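Local coordinates for protein hydrolase, isochorismatase family (Pseudomonas putida, PDB 4L07) that probably hydrolyses maleamate to maleate and ammonia, as a maleamate amidase of the isochorismatase family, at residues 161-173 and 190-202. Sequence-based numbering, arbitrary orientation.
Sequences GFKVLVPADCCAD and YGDVTDSDDILKW
Leu165 leaves strand 163-167 on the side where helix 196-202 packs, and its atoms meet both elements of the other segment. Leu165 CB lies 4.0 Å from Ile199 CD1. A chi1 of -52° sets CG anti to the carbonyl carbon, and from there its two methyls go separate ways: CD2 reaches CB of Asp192 in the paired strand, while CD1 sits over one face of the Trp202 indole, 3.9 Å from the centroid of the six-membered ring, a CH-pi contact. On the same face of the sheet the Pro167 and Ile199 side chains cross at about a right angle, Pro167 CB touching Ile199 CG1. On the other face Val166 and Val193 point the same way side by side, Val166 CG1 and Val193 CG2 only 3.4 Å apart, tighter than usual van der Waals contact. Strand 192-194, outermost in this chain, pairs in parallel with strand 163-172 in the Rossmann-like sheet of this family, joined through helix 176-189 as a beta-alpha-beta unit, and bonds such as Val166 N to Asp192 O (2.8 Å) hold their register. Beyond the last rung, the Asp169 carboxylate grips Ser196 in the first turn of the helix: OD1 accepts from Ser196 OG (2.6 Å) and OD2 from Ser196 N (2.9 Å), both on syn sides and near the carboxylate plane. An alanine here would remove both acceptors and is likely to leave the Ser196 hydroxyl free to turn and its backbone N-H without this mate. Asp195 caps the same helix, its OD2 accepting from Asp198 N.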
ATOM      1  N   GLY A 161      -3.712  11.626   1.388  1.00 19.25           N
ATOM      2  CA  GLY A 161      -4.829  12.511   1.087  1.00 19.77           C
ATOM      3  C   GLY A 161      -5.464  13.232   2.267  1.00 20.12           C
ATOM      4  O   GLY A 161      -6.554  13.785   2.131  1.00 20.18           O
ATOM      5  N   PHE A 162      -4.779  13.259   3.409  1.00 19.78           N
ATOM      6  CA  PHE A 162      -5.297  13.957   4.596  1.00 20.83           C
ATOM      7  C   PHE A 162      -4.450  15.167   4.958  1.00 21.09           C
ATOM      8  O   PHE A 162      -3.230  15.131   4.856  1.00 21.57           O
ATOM      9  CB  PHE A 162      -5.397  13.010   5.798  1.00 20.98           C
ATOM     10  CG  PHE A 162      -6.112  11.729   5.482  1.00 21.27           C
ATOM     11  CD1 PHE A 162      -7.497  11.691   5.431  1.00 21.52           C
ATOM     12  CD2 PHE A 162      -5.394  10.566   5.210  1.00 21.79           C
ATOM     13  CE1 PHE A 162      -8.164  10.512   5.122  1.00 21.44           C
ATOM     14  CE2 PHE A 162      -6.052   9.387   4.892  1.00 22.00           C
ATOM     15  CZ  PHE A 162      -7.440   9.363   4.846  1.00 21.59           C
ATOM     16  N   LYS A 163      -5.117  16.240   5.371  1.00 21.42           N
ATOM     17  CA  LYS A 163      -4.436  17.413   5.911  1.00 21.37           C
ATOM     18  C   LYS A 163      -3.932  17.067   7.304  1.00 20.85           C
ATOM     19  O   LYS A 163      -4.583  16.307   8.034  1.00 20.57           O
ATOM     20  CB  LYS A 163      -5.387  18.603   5.946  1.00 22.06           C
ATOM     21  CG  LYS A 163      -5.747  19.107   4.554  1.00 24.44           C
ATOM     22  CD  LYS A 163      -7.109  19.770   4.526  1.00 25.40           C
ATOM     23  CE  LYS A 163      -7.390  20.391   3.163  1.00 27.35           C
ATOM     24  NZ  LYS A 163      -6.671  21.686   2.988  1.00 27.48           N
ATOM     25  N   VAL A 164      -2.777  17.616   7.670  1.00 19.70           N
ATOM     26  CA  VAL A 164      -2.095  17.198   8.889  1.00 19.72           C
ATOM     27  C   VAL A 164      -1.762  18.350   9.827  1.00 19.66           C
ATOM     28  O   VAL A 164      -1.172  19.360   9.413  1.00 19.50           O
ATOM     29  CB  VAL A 164      -0.791  16.427   8.577  1.00 20.03           C
ATOM     30  CG1 VAL A 164      -0.090  15.994   9.858  1.00 20.16           C
ATOM     31  CG2 VAL A 164      -1.086  15.201   7.735  1.00 19.59           C
ATOM     32  N   LEU A 165      -2.129  18.167  11.093  1.00 19.50           N
ATOM     33  CA  LEU A 165      -1.753  19.081  12.169  1.00 20.16           C
ATOM     34  C   LEU A 165      -0.942  18.329  13.220  1.00 20.75           C
ATOM     35  O   LEU A 165      -1.292  17.209  13.604  1.00 20.69           O
ATOM     36  CB  LEU A 165      -3.010  19.679  12.816  1.00 19.82           C
ATOM     37  CG  LEU A 165      -4.055  20.322  11.889  1.00 19.72           C
ATOM     38  CD1 LEU A 165      -5.279  20.759  12.686  1.00 20.19           C
ATOM     39  CD2 LEU A 165      -3.470  21.511  11.130  1.00 19.85           C
ATOM     40  N   VAL A 166       0.140  18.945  13.689  1.00 21.32           N
ATOM     41  CA  VAL A 166       0.983  18.323  14.699  1.00 21.66           C
ATOM     42  C   VAL A 166       1.208  19.254  15.900  1.00 22.53           C
ATOM     43  O   VAL A 166       1.947  20.233  15.795  1.00 22.48           O
ATOM     44  CB  VAL A 166       2.320  17.805  14.098  1.00 22.87           C
ATOM     45  CG1 VAL A 166       3.031  18.887  13.316  1.00 24.91           C
ATOM     46  CG2 VAL A 166       3.233  17.232  15.174  1.00 22.68           C
ATOM     47  N   PRO A 167       0.549  18.956  17.034  1.00 22.50           N
ATOM     48  CA  PRO A 167       0.829  19.714  18.258  1.00 22.55           C
ATOM     49  C   PRO A 167       2.172  19.296  18.843  1.00 23.02           C
ATOM     50  O   PRO A 167       2.319  18.179  19.340  1.00 23.14           O
ATOM     51  CB  PRO A 167      -0.329  19.335  19.189  1.00 23.05           C
ATOM     52  CG  PRO A 167      -0.842  18.033  18.675  1.00 22.68           C
ATOM     53  CD  PRO A 167      -0.590  18.034  17.195  1.00 22.69           C
ATOM     54  N   ALA A 168       3.144  20.202  18.771  1.00 23.22           N
ATOM     55  CA  ALA A 168       4.524  19.925  19.168  1.00 23.35           C
ATOM     56  C   ALA A 168       4.633  19.467  20.621  1.00 23.73           C
ATOM     57  O   ALA A 168       5.464  18.617  20.952  1.00 23.76           O
ATOM     58  CB  ALA A 168       5.398  21.151  18.925  1.00 23.08           C
ATOM     59  N   ASP A 169       3.771  20.018  21.475  1.00 24.05           N
ATOM     60  CA  ASP A 169       3.767  19.671  22.896  1.00 24.44           C
ATOM     61  C   ASP A 169       3.114  18.315  23.192  1.00 24.13           C
ATOM     62  O   ASP A 169       2.945  17.946  24.354  1.00 23.92           O
ATOM     63  CB  ASP A 169       3.140  20.799  23.740  1.00 25.93           C
ATOM     64  CG  ASP A 169       1.684  21.066  23.397  1.00 26.62           C
ATOM     65  OD1 ASP A 169       0.940  21.516  24.296  1.00 26.89           O
ATOM     66  OD2 ASP A 169       1.271  20.839  22.241  1.00 26.00           O
ATOM     67  N   CYS A 170       2.760  17.579  22.136  1.00 23.45           N
ATOM     68  CA  CYS A 170       2.220  16.220  22.245  1.00 23.63           C
ATOM     69  C   CYS A 170       3.163  15.178  21.641  1.00 23.49           C
ATOM     70  O   CYS A 170       2.841  13.984  21.577  1.00 23.53           O
ATOM     71  CB  CYS A 170       0.877  16.136  21.527  1.00 24.31           C
ATOM     72  SG  CYS A 170      -0.422  17.083  22.327  1.00 25.52           S
ATOM     73  N   CYS A 171       4.325  15.645  21.202  1.00 22.87           N
ATOM     74  CA  CYS A 171       5.310  14.799  20.554  1.00 22.72           C
ATOM     75  C   CYS A 171       6.539  14.671  21.444  1.00 22.68           C
ATOM     76  O   CYS A 171       7.121  15.678  21.851  1.00 23.80           O
ATOM     77  CB  CYS A 171       5.673  15.389  19.191  1.00 22.76           C
ATOM     78  SG  CYS A 171       4.292  15.419  18.018  1.00 24.85           S
ATOM     79  N   ALA A 172       6.919  13.433  21.751  1.00 22.41           N
ATOM     80  CA  ALA A 172       8.080  13.157  22.601  1.00 22.22           C
ATOM     81  C   ALA A 172       9.212  12.543  21.778  1.00 21.97           C
ATOM     82  O   ALA A 172       8.969  11.832  20.801  1.00 20.94           O
ATOM     83  CB  ALA A 172       7.684  12.232  23.743  1.00 22.56           C
ATOM     84  N   ASP A 173      10.450  12.820  22.170  1.00 21.81           N
ATOM     85  CA  ASP A 173      11.605  12.208  21.522  1.00 21.51           C
ATOM     86  C   ASP A 173      12.742  11.954  22.516  1.00 21.63           C
ATOM     87  O   ASP A 173      12.679  12.394  23.682  1.00 21.72           O
ATOM     88  CB  ASP A 173      12.080  13.080  20.350  1.00 21.18           C
ATOM     89  CG  ASP A 173      12.723  12.267  19.236  1.00 21.64           C
ATOM     90  OD1 ASP A 173      13.301  11.196  19.526  1.00 21.38           O
ATOM     91  OD2 ASP A 173      12.652  12.703  18.065  1.00 21.85           O
ATOM     92  N   TYR A 190       5.094  19.130   5.107  1.00 18.36           N
ATOM     93  CA  TYR A 190       4.100  18.070   5.339  1.00 18.30           C
ATOM     94  C   TYR A 190       2.846  18.451   6.113  1.00 18.94           C
ATOM     95  O   TYR A 190       1.773  17.931   5.830  1.00 19.56           O
ATOM     96  CB  TYR A 190       4.759  16.842   5.983  1.00 18.03           C
ATOM     97  CG  TYR A 190       5.975  16.346   5.230  1.00 18.07           C
ATOM     98  CD1 TYR A 190       5.885  15.946   3.892  1.00 18.05           C
ATOM     99  CD2 TYR A 190       7.221  16.303   5.850  1.00 17.73           C
ATOM    100  CE1 TYR A 190       7.009  15.504   3.201  1.00 18.05           C
ATOM    101  CE2 TYR A 190       8.344  15.863   5.168  1.00 17.77           C
ATOM    102  CZ  TYR A 190       8.235  15.465   3.849  1.00 18.01           C
ATOM    103  OH  TYR A 190       9.359  15.033   3.175  1.00 18.31           O
ATOM    104  N   GLY A 191       2.966  19.337   7.093  1.00 18.90           N
ATOM    105  CA  GLY A 191       1.803  19.693   7.900  1.00 19.58           C
ATOM    106  C   GLY A 191       2.031  20.973   8.669  1.00 20.48           C
ATOM    107  O   GLY A 191       3.082  21.590   8.539  1.00 19.72           O
ATOM    108  N   ASP A 192       1.034  21.382   9.450  1.00 21.09           N
ATOM    109  CA  ASP A 192       1.192  22.538  10.327  1.00 22.13           C
ATOM    110  C   ASP A 192       1.560  22.124  11.746  1.00 22.06           C
ATOM    111  O   ASP A 192       0.807  21.400  12.409  1.00 21.47           O
ATOM    112  CB  ASP A 192      -0.072  23.413  10.320  1.00 24.23           C
ATOM    113  CG  ASP A 192      -0.042  24.486   9.232  1.00 26.28           C
ATOM    114  OD1 ASP A 192       0.989  24.609   8.534  1.00 26.79           O
ATOM    115  OD2 ASP A 192      -1.050  25.213   9.072  1.00 26.59           O
ATOM    116  N   VAL A 193       2.723  22.592  12.196  1.00 21.60           N
ATOM    117  CA  VAL A 193       3.169  22.415  13.572  1.00 22.51           C
ATOM    118  C   VAL A 193       2.538  23.513  14.421  1.00 23.32           C
ATOM    119  O   VAL A 193       2.634  24.702  14.100  1.00 23.49           O
ATOM    120  CB  VAL A 193       4.713  22.442  13.691  1.00 22.22           C
ATOM    121  CG1 VAL A 193       5.162  22.267  15.137  1.00 22.68           C
ATOM    122  CG2 VAL A 193       5.333  21.368  12.809  1.00 22.01           C
ATOM    123  N   THR A 194       1.919  23.104  15.512  1.00 24.16           N
ATOM    124  CA  THR A 194       1.163  24.000  16.365  1.00 25.38           C
ATOM    125  C   THR A 194       1.225  23.477  17.798  1.00 25.95           C
ATOM    126  O   THR A 194       2.209  22.875  18.155  1.00 25.17           O
ATOM    127  CB  THR A 194      -0.266  24.231  15.842  1.00 26.23           C
ATOM    128  OG1 THR A 194      -0.937  25.190  16.666  1.00 25.75           O
ATOM    129  CG2 THR A 194      -1.051  22.934  15.776  1.00 25.88           C
ATOM    130  N   ASP A 195       0.248  23.806  18.633  1.00 26.37           N
ATOM    131  CA  ASP A 195       0.219  23.282  20.005  1.00 26.93           C
ATOM    132  C   ASP A 195      -1.175  22.802  20.415  1.00 25.64           C
ATOM    133  O   ASP A 195      -2.155  23.056  19.710  1.00 24.68           O
ATOM    134  CB  ASP A 195       0.811  24.284  21.022  1.00 28.28           C
ATOM    135  CG  ASP A 195       0.028  25.590  21.118  1.00 29.65           C
ATOM    136  OD1 ASP A 195       0.594  26.563  21.659  1.00 32.79           O
ATOM    137  OD2 ASP A 195      -1.144  25.663  20.693  1.00 30.25           O
ATOM    138  N   SER A 196      -1.250  22.109  21.551  1.00 26.48           N
ATOM    139  CA  SER A 196      -2.502  21.497  22.013  1.00 26.70           C
ATOM    140  C   SER A 196      -3.614  22.517  22.274  1.00 27.49           C
ATOM    141  O   SER A 196      -4.774  22.253  21.962  1.00 26.98           O
ATOM    142  CB  SER A 196      -2.270  20.604  23.235  1.00 26.86           C
ATOM    143  OG  SER A 196      -1.682  21.314  24.312  1.00 26.12           O
ATOM    144  N   ASP A 197      -3.252  23.675  22.829  1.00 28.20           N
ATOM    145  CA  ASP A 197      -4.194  24.786  23.022  1.00 29.81           C
ATOM    146  C   ASP A 197      -4.945  25.146  21.738  1.00 28.54           C
ATOM    147  O   ASP A 197      -6.169  25.276  21.750  1.00 28.18           O
ATOM    148  CB  ASP A 197      -3.474  26.028  23.565  1.00 32.17           C
ATOM    149  CG  ASP A 197      -3.264  25.984  25.071  1.00 35.57           C
ATOM    150  OD1 ASP A 197      -3.795  25.073  25.746  1.00 37.35           O
ATOM    151  OD2 ASP A 197      -2.564  26.882  25.587  1.00 38.51           O
ATOM    152  N   ASP A 198      -4.199  25.311  20.644  1.00 27.30           N
ATOM    153  CA  ASP A 198      -4.762  25.563  19.316  1.00 27.52           C
ATOM    154  C   ASP A 198      -5.705  24.419  18.930  1.00 26.32           C
ATOM    155  O   ASP A 198      -6.856  24.661  18.577  1.00 26.59           O
ATOM    156  CB  ASP A 198      -3.627  25.732  18.284  1.00 28.24           C
ATOM    157  CG  ASP A 198      -4.118  25.846  16.827  1.00 30.14           C
ATOM    158  OD1 ASP A 198      -3.258  26.012  15.936  1.00 31.20           O
ATOM    159  OD2 ASP A 198      -5.329  25.771  16.538  1.00 32.10           O
ATOM    160  N   ILE A 199      -5.216  23.183  19.013  1.00 25.27           N
ATOM    161  CA  ILE A 199      -6.012  22.011  18.637  1.00 24.78           C
ATOM    162  C   ILE A 199      -7.348  21.985  19.378  1.00 24.66           C
ATOM    163  O   ILE A 199      -8.398  21.827  18.759  1.00 24.00           O
ATOM    164  CB  ILE A 199      -5.236  20.685  18.854  1.00 24.63           C
ATOM    165  CG1 ILE A 199      -3.982  20.628  17.963  1.00 25.17           C
ATOM    166  CG2 ILE A 199      -6.132  19.470  18.611  1.00 25.21           C
ATOM    167  CD1 ILE A 199      -4.243  20.772  16.472  1.00 25.07           C
ATOM    168  N   LEU A 200      -7.298  22.169  20.695  1.00 24.66           N
ATOM    169  CA  LEU A 200      -8.502  22.104  21.531  1.00 25.82           C
ATOM    170  C   LEU A 200      -9.543  23.142  21.117  1.00 26.24           C
ATOM    171  O   LEU A 200     -10.714  22.812  20.954  1.00 26.84           O
ATOM    172  CB  LEU A 200      -8.147  22.253  23.014  1.00 25.70           C
ATOM    173  CG  LEU A 200      -7.332  21.136  23.669  1.00 25.83           C
ATOM    174  CD1 LEU A 200      -6.792  21.602  25.016  1.00 26.51           C
ATOM    175  CD2 LEU A 200      -8.133  19.843  23.812  1.00 25.81           C
ATOM    176  N   LYS A 201      -9.098  24.386  20.931  1.00 27.72           N
ATOM    177  CA  LYS A 201      -9.962  25.477  20.484  1.00 28.44           C
ATOM    178  C   LYS A 201     -10.541  25.167  19.107  1.00 28.28           C
ATOM    179  O   LYS A 201     -11.731  25.375  18.866  1.00 27.12           O
ATOM    180  CB  LYS A 201      -9.177  26.797  20.470  1.00 31.01           C
ATOM    181  CG  LYS A 201      -9.976  28.029  20.070  1.00 34.20           C
ATOM    182  CD  LYS A 201      -9.108  29.278  20.129  1.00 36.71           C
ATOM    183  CE  LYS A 201      -9.760  30.459  19.426  1.00 37.82           C
ATOM    184  NZ  LYS A 201     -10.875  31.043  20.221  1.00 40.09           N
ATOM    185  N   TRP A 202      -9.694  24.643  18.220  1.00 27.02           N
ATOM    186  CA  TRP A 202     -10.101  24.272  16.866  1.00 26.49           C
ATOM    187  C   TRP A 202     -11.146  23.180  16.833  1.00 26.79           C
ATOM    188  O   TRP A 202     -12.120  23.283  16.086  1.00 26.84           O
ATOM    189  CB  TRP A 202      -8.881  23.891  16.019  1.00 25.79           C
ATOM    190  CG  TRP A 202      -9.259  23.359  14.658  1.00 25.40           C
ATOM    191  CD1 TRP A 202      -9.851  24.053  13.608  1.00 25.78           C
ATOM    192  CD2 TRP A 202      -9.112  21.981  14.166  1.00 25.08           C
ATOM    193  NE1 TRP A 202     -10.066  23.227  12.536  1.00 25.22           N
ATOM    194  CE2 TRP A 202      -9.648  21.974  12.803  1.00 24.90           C
ATOM    195  CE3 TRP A 202      -8.604  20.798  14.700  1.00 24.92           C
ATOM    196  CZ2 TRP A 202      -9.663  20.825  12.026  1.00 24.38           C
ATOM    197  CZ3 TRP A 202      -8.629  19.646  13.911  1.00 24.21           C
ATOM    198  CH2 TRP A 202      -9.144  19.663  12.603  1.00 23.98           C
TER
HETATM  199  O   HOH W   1      -0.978  18.800   5.732  1.00 20.95           O
HETATM  200  O   HOH W   2      -0.556  24.420  24.167  1.00 30.10           O